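Long-range contacts in trehalose-6-phosphate phosphatase (Cryptococcus neoformans, PDB 5DX9), which belongs to the trehalose-phosphatase family of the HAD clan, with a core built round a mostly parallel beta-sheet, and holds a magnesium ion: residues T8-K16 and A297-I305; D81-F92 and P96-T105. One frame throughout, in Å; residues are numbered along the deposited sequence.

Contact 1 of 2, residues T8-K16 and A297-I305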
ATOM      1  N   THR A   8      -3.218 -20.275   6.531  1.00 49.73           N
ATOM      2  CA  THR A   8      -3.441 -20.462   5.100  1.00 48.46           C
ATOM      3  C   THR A   8      -4.590 -21.433   4.835  1.00 51.39           C
ATOM      4  O   THR A   8      -5.286 -21.323   3.825  1.00 50.86           O
ATOM      5  CB  THR A   8      -2.164 -20.968   4.392  1.00 47.75           C
ATOM      6  OG1 THR A   8      -1.608 -22.068   5.123  1.00 52.56           O
ATOM      7  CG2 THR A   8      -1.127 -19.857   4.303  1.00 48.51           C
ATOM      8  N   ALA A   9      -4.789 -22.374   5.754  1.00 50.37           N
ATOM      9  CA  ALA A   9      -5.887 -23.327   5.651  1.00 51.90           C
ATOM     10  C   ALA A   9      -7.227 -22.609   5.729  1.00 51.52           C
ATOM     11  O   ALA A   9      -8.070 -22.754   4.844  1.00 51.27           O
ATOM     12  CB  ALA A   9      -5.782 -24.382   6.740  1.00 52.40           C
ATOM     13  N   GLN A  10      -7.418 -21.828   6.788  1.00 49.43           N
ATOM     14  CA  GLN A  10      -8.644 -21.056   6.948  1.00 47.52           C
ATOM     15  C   GLN A  10      -8.826 -20.017   5.844  1.00 52.27           C
ATOM     16  O   GLN A  10      -9.951 -19.747   5.418  1.00 53.33           O
ATOM     17  CB  GLN A  10      -8.668 -20.358   8.303  1.00 47.84           C
ATOM     18  CG  GLN A  10      -9.843 -19.421   8.463  1.00 48.45           C
ATOM     19  CD  GLN A  10      -9.687 -18.495   9.651  1.00 54.00           C
ATOM     20  OE1 GLN A  10      -8.909 -18.767  10.570  1.00 53.42           O
ATOM     21  NE2 GLN A  10     -10.426 -17.390   9.638  1.00 48.48           N
ATOM     22  N   PHE A  11      -7.725 -19.423   5.392  1.00 46.68           N
ATOM     23  CA  PHE A  11      -7.800 -18.438   4.318  1.00 45.80           C
ATOM     24  C   PHE A  11      -8.171 -19.099   2.996  1.00 46.92           C
ATOM     25  O   PHE A  11      -8.950 -18.552   2.217  1.00 49.82           O
ATOM     26  CB  PHE A  11      -6.479 -17.682   4.165  1.00 45.48           C
ATOM     27  CG  PHE A  11      -6.468 -16.736   3.005  1.00 39.49           C
ATOM     28  CD1 PHE A  11      -7.240 -15.587   3.031  1.00 42.38           C
ATOM     29  CD2 PHE A  11      -5.702 -16.998   1.884  1.00 43.59           C
ATOM     30  CE1 PHE A  11      -7.246 -14.715   1.963  1.00 45.13           C
ATOM     31  CE2 PHE A  11      -5.700 -16.126   0.811  1.00 45.72           C
ATOM     32  CZ  PHE A  11      -6.475 -14.985   0.849  1.00 43.85           C
ATOM     33  N   THR A  12      -7.603 -20.274   2.746  1.00 47.90           N
ATOM     34  CA  THR A  12      -7.881 -21.017   1.521  1.00 51.32           C
ATOM     35  C   THR A  12      -9.372 -21.302   1.368  1.00 52.11           C
ATOM     36  O   THR A  12      -9.954 -21.079   0.307  1.00 53.97           O
ATOM     37  CB  THR A  12      -7.110 -22.349   1.483  1.00 52.70           C
ATOM     38  OG1 THR A  12      -5.701 -22.089   1.434  1.00 52.76           O
ATOM     39  CG2 THR A  12      -7.510 -23.159   0.264  1.00 54.33           C
ATOM     40  N   ASP A  13      -9.988 -21.789   2.437  1.00 53.89           N
ATOM     41  CA  ASP A  13     -11.397 -22.151   2.400  1.00 55.18           C
ATOM     42  C   ASP A  13     -12.286 -20.921   2.232  1.00 56.69           C
ATOM     43  O   ASP A  13     -13.292 -20.963   1.521  1.00 57.98           O
ATOM     44  CB  ASP A  13     -11.775 -22.926   3.662  1.00 57.16           C
ATOM     45  CG  ASP A  13     -11.228 -24.348   3.656  1.00 57.82           C
ATOM     46  OD1 ASP A  13     -11.288 -25.004   2.593  1.00 57.48           O
ATOM     47  OD2 ASP A  13     -10.735 -24.808   4.709  1.00 59.23           O
ATOM     48  N   ALA A  14     -11.906 -19.822   2.878  1.00 55.50           N
ATOM     49  CA  ALA A  14     -12.651 -18.578   2.739  1.00 52.38           C
ATOM     50  C   ALA A  14     -12.544 -18.058   1.310  1.00 54.22           C
ATOM     51  O   ALA A  14     -13.516 -17.552   0.749  1.00 55.00           O
ATOM     52  CB  ALA A  14     -12.150 -17.544   3.725  1.00 53.72           C
ATOM     53  N   TYR A  15     -11.359 -18.199   0.727  1.00 50.61           N
ATOM     54  CA  TYR A  15     -11.118 -17.759  -0.643  1.00 54.76           C
ATOM     55  C   TYR A  15     -12.009 -18.509  -1.626  1.00 54.85           C
ATOM     56  O   TYR A  15     -12.527 -17.929  -2.581  1.00 55.38           O
ATOM     57  CB  TYR A  15      -9.645 -17.953  -1.011  1.00 53.98           C
ATOM     58  CG  TYR A  15      -9.273 -17.487  -2.404  1.00 54.32           C
ATOM     59  CD1 TYR A  15      -8.670 -16.252  -2.606  1.00 54.63           C
ATOM     60  CD2 TYR A  15      -9.513 -18.286  -3.517  1.00 54.83           C
ATOM     61  CE1 TYR A  15      -8.321 -15.826  -3.877  1.00 54.23           C
ATOM     62  CE2 TYR A  15      -9.169 -17.868  -4.790  1.00 52.83           C
ATOM     63  CZ  TYR A  15      -8.573 -16.637  -4.963  1.00 54.61           C
ATOM     64  OH  TYR A  15      -8.228 -16.215  -6.226  1.00 55.09           O
ATOM     65  N   LYS A  16     -12.184 -19.803  -1.383  1.00 53.77           N
ATOM     66  CA  LYS A  16     -12.998 -20.648  -2.249  1.00 54.59           C
ATOM     67  C   LYS A  16     -14.487 -20.320  -2.136  1.00 54.08           C
ATOM     68  O   LYS A  16     -15.219 -20.396  -3.121  1.00 55.39           O
ATOM     69  CB  LYS A  16     -12.753 -22.124  -1.920  1.00 55.16           C
ATOM     70  CG  LYS A  16     -11.370 -22.625  -2.320  1.00 56.10           C
ATOM     71  CD  LYS A  16     -10.890 -23.740  -1.402  1.00 54.07           C
ATOM     72  CE  LYS A  16     -11.832 -24.932  -1.428  1.00 57.55           C
ATOM     73  NZ  LYS A  16     -11.446 -25.960  -0.417  1.00 55.45           N
ATOM     74  N   ALA A 297       1.993 -18.661  -0.444  1.00 48.50           N
ATOM     75  CA  ALA A 297       0.657 -18.825   0.118  1.00 49.24           C
ATOM     76  C   ALA A 297      -0.391 -18.843  -0.988  1.00 48.24           C
ATOM     77  O   ALA A 297      -1.325 -19.646  -0.967  1.00 45.67           O
ATOM     78  CB  ALA A 297       0.357 -17.718   1.109  1.00 44.51           C
ATOM     79  N   PHE A 298      -0.228 -17.953  -1.959  1.00 46.99           N
ATOM     80  CA  PHE A 298      -1.177 -17.866  -3.052  1.00 46.72           C
ATOM     81  C   PHE A 298      -0.865 -18.880  -4.141  1.00 47.82           C
ATOM     82  O   PHE A 298      -1.750 -19.269  -4.894  1.00 49.12           O
ATOM     83  CB  PHE A 298      -1.206 -16.449  -3.620  1.00 45.39           C
ATOM     84  CG  PHE A 298      -2.021 -15.493  -2.801  1.00 43.52           C
ATOM     85  CD1 PHE A 298      -3.388 -15.391  -2.991  1.00 46.30           C
ATOM     86  CD2 PHE A 298      -1.424 -14.705  -1.833  1.00 45.53           C
ATOM     87  CE1 PHE A 298      -4.143 -14.518  -2.236  1.00 44.74           C
ATOM     88  CE2 PHE A 298      -2.172 -13.828  -1.076  1.00 43.78           C
ATOM     89  CZ  PHE A 298      -3.533 -13.733  -1.279  1.00 44.40           C
ATOM     90  N   GLU A 299       0.388 -19.317  -4.218  1.00 50.14           N
ATOM     91  CA  GLU A 299       0.756 -20.376  -5.149  1.00 49.26           C
ATOM     92  C   GLU A 299       0.124 -21.701  -4.730  1.00 51.52           C
ATOM     93  O   GLU A 299      -0.437 -22.419  -5.557  1.00 52.26           O
ATOM     94  CB  GLU A 299       2.276 -20.526  -5.235  1.00 53.39           C
ATOM     95  CG  GLU A 299       2.975 -19.413  -6.001  1.00 53.60           C
ATOM     96  CD  GLU A 299       4.464 -19.649  -6.126  1.00 53.61           C
ATOM     97  OE1 GLU A 299       5.128 -19.827  -5.085  1.00 55.31           O
ATOM     98  OE2 GLU A 299       4.972 -19.665  -7.265  1.00 56.46           O
ATOM     99  N   SER A 300       0.229 -22.024  -3.445  1.00 48.50           N
ATOM    100  CA  SER A 300      -0.385 -23.236  -2.919  1.00 52.33           C
ATOM    101  C   SER A 300      -1.893 -23.141  -3.061  1.00 52.51           C
ATOM    102  O   SER A 300      -2.556 -24.107  -3.436  1.00 55.85           O
ATOM    103  CB  SER A 300       0.001 -23.456  -1.457  1.00 48.83           C
ATOM    104  OG  SER A 300       1.403 -23.592  -1.321  1.00 54.76           O
ATOM    105  N   LEU A 301      -2.424 -21.957  -2.770  1.00 49.38           N
ATOM    106  CA  LEU A 301      -3.850 -21.694  -2.894  1.00 49.39           C
ATOM    107  C   LEU A 301      -4.315 -21.888  -4.333  1.00 56.00           C
ATOM    108  O   LEU A 301      -5.320 -22.553  -4.588  1.00 55.73           O
ATOM    109  CB  LEU A 301      -4.172 -20.276  -2.416  1.00 49.75           C
ATOM    110  CG  LEU A 301      -5.614 -19.793  -2.575  1.00 50.67           C
ATOM    111  CD1 LEU A 301      -6.571 -20.819  -2.004  1.00 56.77           C
ATOM    112  CD2 LEU A 301      -5.818 -18.446  -1.894  1.00 48.29           C
ATOM    113  N   LEU A 302      -3.571 -21.306  -5.269  1.00 53.73           N
ATOM    114  CA  LEU A 302      -3.907 -21.390  -6.686  1.00 55.46           C
ATOM    115  C   LEU A 302      -3.917 -22.831  -7.189  1.00 56.44           C
ATOM    116  O   LEU A 302      -4.848 -23.242  -7.882  1.00 57.06           O
ATOM    117  CB  LEU A 302      -2.932 -20.549  -7.510  1.00 53.21           C
ATOM    118  CG  LEU A 302      -3.188 -19.043  -7.418  1.00 51.02           C
ATOM    119  CD1 LEU A 302      -2.031 -18.261  -8.014  1.00 47.94           C
ATOM    120  CD2 LEU A 302      -4.498 -18.692  -8.104  1.00 50.20           C
ATOM    121  N   GLU A 303      -2.883 -23.589  -6.841  1.00 54.04           N
ATOM    122  CA  GLU A 303      -2.817 -24.997  -7.210  1.00 59.64           C
ATOM    123  C   GLU A 303      -4.040 -25.769  -6.720  1.00 60.30           C
ATOM    124  O   GLU A 303      -4.600 -26.588  -7.450  1.00 63.23           O
ATOM    125  CB  GLU A 303      -1.548 -25.641  -6.659  1.00 56.98           C
ATOM    126  CG  GLU A 303      -1.722 -27.113  -6.352  1.00 63.24           C
ATOM    127  CD  GLU A 303      -0.559 -27.957  -6.832  1.00 68.53           C
ATOM    128  OE1 GLU A 303       0.446 -27.378  -7.299  1.00 71.70           O
ATOM    129  OE2 GLU A 303      -0.657 -29.202  -6.746  1.00 66.20           O
ATOM    130  N   GLU A 304      -4.452 -25.503  -5.484  1.00 60.44           N
ATOM    131  CA  GLU A 304      -5.609 -26.178  -4.909  1.00 58.45           C
ATOM    132  C   GLU A 304      -6.887 -25.845  -5.666  1.00 63.00           C
ATOM    133  O   GLU A 304      -7.795 -26.668  -5.742  1.00 64.39           O
ATOM    134  CB  GLU A 304      -5.776 -25.814  -3.435  1.00 53.54           C
ATOM    135  CG  GLU A 304      -7.046 -26.382  -2.820  1.00 56.17           C
ATOM    136  CD  GLU A 304      -7.079 -26.253  -1.313  1.00 55.90           C
ATOM    137  OE1 GLU A 304      -8.173 -26.418  -0.727  1.00 54.96           O
ATOM    138  OE2 GLU A 304      -6.012 -25.995  -0.716  1.00 50.18           O
ATOM    139  N   ILE A 305      -6.958 -24.635  -6.210  1.00 62.48           N
ATOM    140  CA  ILE A 305      -8.107 -24.228  -7.014  1.00 63.91           C
ATOM    141  C   ILE A 305      -8.188 -25.043  -8.302  1.00 66.13           C
ATOM    142  O   ILE A 305      -9.281 -25.353  -8.779  1.00 69.02           O
ATOM    143  CB  ILE A 305      -8.052 -22.730  -7.371  1.00 65.15           C
ATOM    144  CG1 ILE A 305      -8.206 -21.872  -6.115  1.00 60.85           C
ATOM    145  CG2 ILE A 305      -9.146 -22.383  -8.374  1.00 66.03           C
ATOM    146  CD1 ILE A 305      -9.615 -21.831  -5.579  1.00 62.36           C
TER

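Contact 2 of 2, residues D81-F92 and P96-T105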
ATOM      1  N   ASP A  81      -3.636  -6.524 -17.646  1.00 60.16           N
ATOM      2  CA  ASP A  81      -4.735  -5.614 -17.934  1.00 61.23           C
ATOM      3  C   ASP A  81      -5.706  -5.447 -16.771  1.00 59.66           C
ATOM      4  O   ASP A  81      -6.361  -4.419 -16.661  1.00 59.78           O
ATOM      5  CB  ASP A  81      -5.501  -6.091 -19.169  1.00 64.94           C
ATOM      6  CG  ASP A  81      -6.610  -5.136 -19.568  1.00 68.83           C
ATOM      7  OD1 ASP A  81      -6.349  -3.914 -19.631  1.00 72.03           O
ATOM      8  OD2 ASP A  81      -7.744  -5.604 -19.801  1.00 69.55           O
ATOM      9  N   ARG A  82      -5.806  -6.453 -15.908  1.00 58.35           N
ATOM     10  CA  ARG A  82      -6.785  -6.416 -14.824  1.00 58.52           C
ATOM     11  C   ARG A  82      -6.174  -5.987 -13.488  1.00 57.18           C
ATOM     12  O   ARG A  82      -6.880  -5.861 -12.486  1.00 57.63           O
ATOM     13  CB  ARG A  82      -7.454  -7.785 -14.674  1.00 59.03           C
ATOM     14  CG  ARG A  82      -8.419  -8.149 -15.796  1.00 61.33           C
ATOM     15  CD  ARG A  82      -9.811  -7.577 -15.550  1.00 62.14           C
ATOM     16  NE  ARG A  82      -9.939  -6.189 -15.992  1.00 63.24           N
ATOM     17  CZ  ARG A  82     -10.809  -5.321 -15.482  1.00 64.32           C
ATOM     18  NH1 ARG A  82     -11.618  -5.689 -14.497  1.00 61.06           N
ATOM     19  NH2 ARG A  82     -10.860  -4.079 -15.948  1.00 63.43           N
ATOM     20  N   LEU A  83      -4.867  -5.755 -13.473  1.00 56.85           N
ATOM     21  CA  LEU A  83      -4.187  -5.364 -12.242  1.00 55.11           C
ATOM     22  C   LEU A  83      -4.229  -3.860 -12.008  1.00 55.71           C
ATOM     23  O   LEU A  83      -3.618  -3.088 -12.750  1.00 58.42           O
ATOM     24  CB  LEU A  83      -2.735  -5.836 -12.260  1.00 52.31           C
ATOM     25  CG  LEU A  83      -1.913  -5.403 -11.045  1.00 53.19           C
ATOM     26  CD1 LEU A  83      -2.521  -5.953  -9.765  1.00 46.63           C
ATOM     27  CD2 LEU A  83      -0.465  -5.844 -11.196  1.00 49.35           C
ATOM     28  N   GLY A  84      -4.954  -3.447 -10.974  1.00 52.33           N
ATOM     29  CA  GLY A  84      -4.967  -2.056 -10.564  1.00 54.79           C
ATOM     30  C   GLY A  84      -3.631  -1.686  -9.948  1.00 53.21           C
ATOM     31  O   GLY A  84      -2.917  -2.551  -9.440  1.00 51.67           O
ATOM     32  N   LEU A  85      -3.287  -0.404  -9.995  1.00 50.92           N
ATOM     33  CA  LEU A  85      -2.011   0.049  -9.455  1.00 55.09           C
ATOM     34  C   LEU A  85      -2.147   1.381  -8.720  1.00 56.13           C
ATOM     35  O   LEU A  85      -2.690   2.347  -9.256  1.00 58.04           O
ATOM     36  CB  LEU A  85      -0.971   0.171 -10.571  1.00 51.79           C
ATOM     37  CG  LEU A  85      -0.605  -1.114 -11.314  1.00 53.40           C
ATOM     38  CD1 LEU A  85       0.352  -0.819 -12.460  1.00 54.78           C
ATOM     39  CD2 LEU A  85       0.004  -2.132 -10.363  1.00 53.61           C
ATOM     40  N   SER A  86      -1.658   1.419  -7.485  1.00 50.02           N
ATOM     41  CA  SER A  86      -1.631   2.654  -6.715  1.00 50.03           C
ATOM     42  C   SER A  86      -0.180   3.017  -6.413  1.00 52.18           C
ATOM     43  O   SER A  86       0.575   2.201  -5.885  1.00 50.86           O
ATOM     44  CB  SER A  86      -2.441   2.512  -5.428  1.00 46.86           C
ATOM     45  OG  SER A  86      -2.568   3.758  -4.765  1.00 49.72           O
ATOM     46  N   ALA A  87       0.211   4.237  -6.765  1.00 53.45           N
ATOM     47  CA  ALA A  87       1.611   4.631  -6.677  1.00 47.23           C
ATOM     48  C   ALA A  87       1.822   5.803  -5.733  1.00 45.74           C
ATOM     49  O   ALA A  87       0.926   6.622  -5.526  1.00 47.41           O
ATOM     50  CB  ALA A  87       2.148   4.971  -8.061  1.00 50.82           C
ATOM     51  N   GLU A  88       3.021   5.864  -5.163  1.00 46.44           N
ATOM     52  CA  GLU A  88       3.440   6.974  -4.313  1.00 49.08           C
ATOM     53  C   GLU A  88       2.496   7.183  -3.133  1.00 50.57           C
ATOM     54  O   GLU A  88       2.084   8.307  -2.839  1.00 50.50           O
ATOM     55  CB  GLU A  88       3.563   8.254  -5.146  1.00 48.17           C
ATOM     56  CG  GLU A  88       4.435   8.070  -6.387  1.00 47.38           C
ATOM     57  CD  GLU A  88       4.942   9.375  -6.969  1.00 48.97           C
ATOM     58  OE1 GLU A  88       5.173  10.328  -6.198  1.00 47.62           O
ATOM     59  OE2 GLU A  88       5.113   9.443  -8.203  1.00 48.00           O
ATOM     60  N   HIS A  89       2.155   6.081  -2.471  1.00 49.47           N
ATOM     61  CA  HIS A  89       1.400   6.116  -1.222  1.00 47.11           C
ATOM     62  C   HIS A  89      -0.014   6.655  -1.386  1.00 49.08           C
ATOM     63  O   HIS A  89      -0.532   7.342  -0.506  1.00 52.03           O
ATOM     64  CB  HIS A  89       2.158   6.941  -0.179  1.00 46.77           C
ATOM     65  CG  HIS A  89       3.516   6.398   0.134  1.00 48.73           C
ATOM     66  ND1 HIS A  89       3.721   5.381   1.039  1.00 46.09           N
ATOM     67  CD2 HIS A  89       4.740   6.721  -0.352  1.00 47.67           C
ATOM     68  CE1 HIS A  89       5.012   5.103   1.104  1.00 47.35           C
ATOM     69  NE2 HIS A  89       5.651   5.903   0.268  1.00 48.14           N
ATOM     70  N   GLY A  90      -0.641   6.335  -2.511  1.00 51.38           N
ATOM     71  CA  GLY A  90      -2.029   6.698  -2.725  1.00 52.39           C
ATOM     72  C   GLY A  90      -2.222   8.086  -3.301  1.00 57.76           C
ATOM     73  O   GLY A  90      -3.317   8.649  -3.229  1.00 57.79           O
ATOM     74  N   SER A  91      -1.159   8.643  -3.872  1.00 56.67           N
ATOM     75  CA  SER A  91      -1.256   9.928  -4.552  1.00 58.06           C
ATOM     76  C   SER A  91      -1.649   9.713  -6.014  1.00 62.85           C
ATOM     77  O   SER A  91      -2.049  10.649  -6.707  1.00 63.06           O
ATOM     78  CB  SER A  91       0.063  10.692  -4.453  1.00 53.84           C
ATOM     79  OG  SER A  91       1.097   9.995  -5.117  1.00 56.19           O
ATOM     80  N   PHE A  92      -1.534   8.468  -6.471  1.00 61.05           N
ATOM     81  CA  PHE A  92      -1.947   8.094  -7.820  1.00 60.24           C
ATOM     82  C   PHE A  92      -2.646   6.743  -7.817  1.00 62.15           C
ATOM     83  O   PHE A  92      -2.301   5.858  -7.031  1.00 59.10           O
ATOM     84  CB  PHE A  92      -0.749   8.056  -8.766  1.00 57.84           C
ATOM     85  CG  PHE A  92      -0.095   9.388  -8.964  1.00 64.26           C
ATOM     86  CD1 PHE A  92      -0.739  10.387  -9.675  1.00 66.05           C
ATOM     87  CD2 PHE A  92       1.164   9.643  -8.446  1.00 57.41           C
ATOM     88  CE1 PHE A  92      -0.142  11.617  -9.862  1.00 66.63           C
ATOM     89  CE2 PHE A  92       1.768  10.872  -8.632  1.00 60.17           C
ATOM     90  CZ  PHE A  92       1.114  11.860  -9.342  1.00 61.77           C
ATOM     91  N   PRO A  96      -7.870  -1.084 -12.949  1.00 63.29           N
ATOM     92  CA  PRO A  96      -7.667  -2.173 -13.910  1.00 63.12           C
ATOM     93  C   PRO A  96      -8.144  -1.795 -15.312  1.00 63.51           C
ATOM     94  O   PRO A  96      -7.485  -2.116 -16.295  1.00 66.20           O
ATOM     95  CB  PRO A  96      -8.508  -3.314 -13.329  1.00 62.15           C
ATOM     96  CG  PRO A  96      -8.568  -3.023 -11.866  1.00 60.94           C
ATOM     97  CD  PRO A  96      -8.629  -1.526 -11.767  1.00 61.98           C
ATOM     98  N   GLY A  97      -9.272  -1.104 -15.400  1.00 63.72           N
ATOM     99  CA  GLY A  97      -9.786  -0.688 -16.692  1.00 71.44           C
ATOM    100  C   GLY A  97      -8.851   0.248 -17.440  1.00 74.90           C
ATOM    101  O   GLY A  97      -8.368  -0.074 -18.529  1.00 71.33           O
ATOM    102  N   GLU A  98      -8.577   1.400 -16.835  1.00 74.48           N
ATOM    103  CA  GLU A  98      -7.872   2.493 -17.500  1.00 73.18           C
ATOM    104  C   GLU A  98      -6.407   2.203 -17.821  1.00 74.68           C
ATOM    105  O   GLU A  98      -5.927   1.078 -17.672  1.00 73.97           O
ATOM    106  CB  GLU A  98      -7.957   3.755 -16.639  1.00 76.48           C
ATOM    107  CG  GLU A  98      -9.374   4.123 -16.235  1.00 80.08           C
ATOM    108  CD  GLU A  98     -10.294   4.289 -17.430  1.00 83.06           C
ATOM    109  OE1 GLU A  98      -9.979   5.115 -18.315  1.00 83.42           O
ATOM    110  OE2 GLU A  98     -11.329   3.589 -17.487  1.00 81.81           O
ATOM    111  N   GLU A  99      -5.708   3.243 -18.268  1.00 75.05           N
ATOM    112  CA  GLU A  99      -4.300   3.150 -18.635  1.00 76.14           C
ATOM    113  C   GLU A  99      -3.512   4.324 -18.046  1.00 75.41           C
ATOM    114  O   GLU A  99      -2.280   4.340 -18.072  1.00 72.48           O
ATOM    115  CB  GLU A  99      -4.152   3.107 -20.162  1.00 79.47           C
ATOM    116  CG  GLU A  99      -2.719   3.152 -20.679  1.00 80.46           C
ATOM    117  CD  GLU A  99      -1.884   1.960 -20.238  1.00 79.46           C
ATOM    118  OE1 GLU A  99      -2.424   1.063 -19.557  1.00 80.18           O
ATOM    119  OE2 GLU A  99      -0.681   1.924 -20.579  1.00 78.30           O
ATOM    120  N   ASP A 100      -4.236   5.301 -17.508  1.00 74.76           N
ATOM    121  CA  ASP A 100      -3.619   6.484 -16.918  1.00 73.23           C
ATOM    122  C   ASP A 100      -3.942   6.604 -15.428  1.00 72.16           C
ATOM    123  O   ASP A 100      -5.004   6.173 -14.975  1.00 70.70           O
ATOM    124  CB  ASP A 100      -4.072   7.748 -17.656  1.00 76.00           C
ATOM    125  CG  ASP A 100      -3.511   7.839 -19.066  1.00 79.04           C
ATOM    126  OD1 ASP A 100      -3.196   6.785 -19.658  1.00 81.00           O
ATOM    127  OD2 ASP A 100      -3.386   8.968 -19.583  1.00 79.44           O
ATOM    128  N   PHE A 101      -3.022   7.198 -14.673  1.00 69.22           N
ATOM    129  CA  PHE A 101      -3.180   7.340 -13.229  1.00 66.00           C
ATOM    130  C   PHE A 101      -3.977   8.585 -12.837  1.00 66.83           C
ATOM    131  O   PHE A 101      -3.654   9.699 -13.249  1.00 66.59           O
ATOM    132  CB  PHE A 101      -1.807   7.384 -12.550  1.00 65.67           C
ATOM    133  CG  PHE A 101      -1.089   6.063 -12.539  1.00 64.52           C
ATOM    134  CD1 PHE A 101      -1.037   5.299 -11.384  1.00 61.17           C
ATOM    135  CD2 PHE A 101      -0.461   5.590 -13.680  1.00 64.27           C
ATOM    136  CE1 PHE A 101      -0.374   4.085 -11.367  1.00 60.13           C
ATOM    137  CE2 PHE A 101       0.205   4.376 -13.670  1.00 64.89           C
ATOM    138  CZ  PHE A 101       0.248   3.622 -12.511  1.00 58.91           C
ATOM    139  N   ILE A 102      -5.017   8.385 -12.037  1.00 67.10           N
ATOM    140  CA  ILE A 102      -5.760   9.494 -11.450  1.00 68.81           C
ATOM    141  C   ILE A 102      -4.907  10.206 -10.403  1.00 68.33           C
ATOM    142  O   ILE A 102      -4.546   9.611  -9.388  1.00 67.97           O
ATOM    143  CB  ILE A 102      -7.068   9.014 -10.789  1.00 68.11           C
ATOM    144  CG1 ILE A 102      -7.940   8.266 -11.800  1.00 70.21           C
ATOM    145  CG2 ILE A 102      -7.817  10.184 -10.170  1.00 69.81           C
ATOM    146  CD1 ILE A 102      -9.205   7.682 -11.202  1.00 66.95           C
ATOM    147  N   ASN A 103      -4.580  11.473 -10.643  1.00 66.99           N
ATOM    148  CA  ASN A 103      -3.801  12.236  -9.673  1.00 65.90           C
ATOM    149  C   ASN A 103      -4.654  12.644  -8.477  1.00 67.95           C
ATOM    150  O   ASN A 103      -5.521  13.510  -8.582  1.00 66.74           O
ATOM    151  CB  ASN A 103      -3.183  13.476 -10.319  1.00 68.51           C
ATOM    152  CG  ASN A 103      -2.160  14.158  -9.418  1.00 68.91           C
ATOM    153  OD1 ASN A 103      -2.189  14.012  -8.194  1.00 63.86           O
ATOM    154  ND2 ASN A 103      -1.247  14.907 -10.027  1.00 66.48           N
HETATM  155  N   MSE A 104      -4.386  12.016  -7.338  1.00 66.21           N
HETATM  156  CA  MSE A 104      -5.132  12.268  -6.113  1.00 66.83           C
HETATM  157  C   MSE A 104      -4.677  13.559  -5.431  1.00 67.68           C
HETATM  158  O   MSE A 104      -5.232  13.961  -4.406  1.00 68.22           O
HETATM  159  CB  MSE A 104      -4.972  11.084  -5.155  1.00 67.50           C
HETATM  160  CG  MSE A 104      -6.253  10.615  -4.484  1.00 76.58           C
HETATM  161 SE   MSE A 104      -7.551   9.912  -5.755  1.00136.87          SE
HETATM  162  CE  MSE A 104      -6.317   9.142  -7.050  1.00 75.29           C
ATOM    163  N   THR A 105      -3.672  14.212  -6.008  1.00 64.82           N
ATOM    164  CA  THR A 105      -3.009  15.336  -5.351  1.00 64.15           C
ATOM    165  C   THR A 105      -3.276  16.696  -5.996  1.00 63.92           C
ATOM    166  O   THR A 105      -2.782  17.716  -5.516  1.00 59.90           O
ATOM    167  CB  THR A 105      -1.484  15.124  -5.315  1.00 62.75           C
ATOM    168  OG1 THR A 105      -0.961  15.190  -6.647  1.00 59.91           O
ATOM    169  CG2 THR A 105      -1.146  13.769  -4.705  1.00 61.48           C
TER

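Contact 1 of 2, residues T8-K16 and A297-I305
L301 reaches out from helix 297-305 and is met by F11 and T12 and, a turn later, by Y15 of helix 8-16. The two axes come within 10.5 Å and cross at -47°, and the nearest backbone pairs, T8 with A297, T12 with L301 and K16 with I305, recur every fourth residue. At the T8 end the touch is light, T8 CG2 meeting A297 CB, and small side chains suffice there.

In the apolar middle the two branches of L301 divide the work. CD2 sits over one face of the Y15 ring, 3.8 Å from its centroid, a CH-pi contact, and also touches F11 CE2. CD1 presses against T12 CG2 at 3.4 Å, a tight carbon pair. F11, its CG trans to N (chi1 175°), turns a ring edge toward the face of F298, with centroids 5.6 Å apart and planes at 79°. I305 CD1 comes to the edge of the Y15 ring and also packs on K16 CG.

The polar groups lie to one side. K16, its chain bent at chi3, brings NZ within 3.3 Å of E304 OE1 in a weakly bonded salt bridge, and within 3.2 Å of D13 OD1. On the hidden side, Y15 OH pairs with N60 and its ring meets R21 in a cation-pi contact, while F11 and F298 both meet F208.

The hold is therefore mainly aromatic and aliphatic. Lying between D13 and E304, the lysine charge would be expected to ease the mutual repulsion of the two carboxylates on the more exposed side of the helix pair.

Contact 2 of 2, residues D81-F92 and P96-T105
The ring of F101 lies centrally among L85, A87 and F92. Its CE1 is 4.0 Å from L85 CB and 4.3 Å from A87 CB, while CD1 meets F92 CB at 3.8 Å; a broad ring suits this place, touching three residues at once at ordinary packing distance. Beside it, F92 and N103 form an antiparallel non-hydrogen-bonded pair; their side chains lie side by side and point the same way, the ring and amide planes 54° apart and F92 CE1 3.3 Å from N103 CG.

S91 O accepts from M104 N (2.8 Å), the donor standing above the carbonyl plane, and F92 CA-H points at I102 O. F92 O is gripped twice, by A87 N and by S86 OG.

At the exposed end P96 packs close against G84, whose lack of a side chain lets the proline ring approach. R82, its chain bent, lays one guanidinium face over P96 CB, 3.6 Å from its plane.

S91 and F92 both face A87, a classic beta bulge, in the turn from strand 84-87 to 92-94. Strands 92-94 and 102-103, added antiparallel beyond 84-87, extend the edge of the mostly parallel sheet of this HAD-clan fold.

Overall arrangement
The two contacts share no helix or strand, and their nearest atoms are about 12 Å apart, with contact 2 nested in the chain between the two helices of contact 1. Both are partly buried. Contact 1 joins the first and last helices of the chain, about 22 Å from its centre, and side chains of both also touch helix 45-56, while residues 8-16 reach strand 206-211. Contact 2 lies about 12 Å from that centre, at the 102-103 end of the large sheet. Their chemistry follows: side-chain packing with a salt-bridge network on the more exposed side joins the helices, whereas contact 2 combines backbone bonding with a phenylalanine ring packed among aliphatic atoms of neighbouring strands.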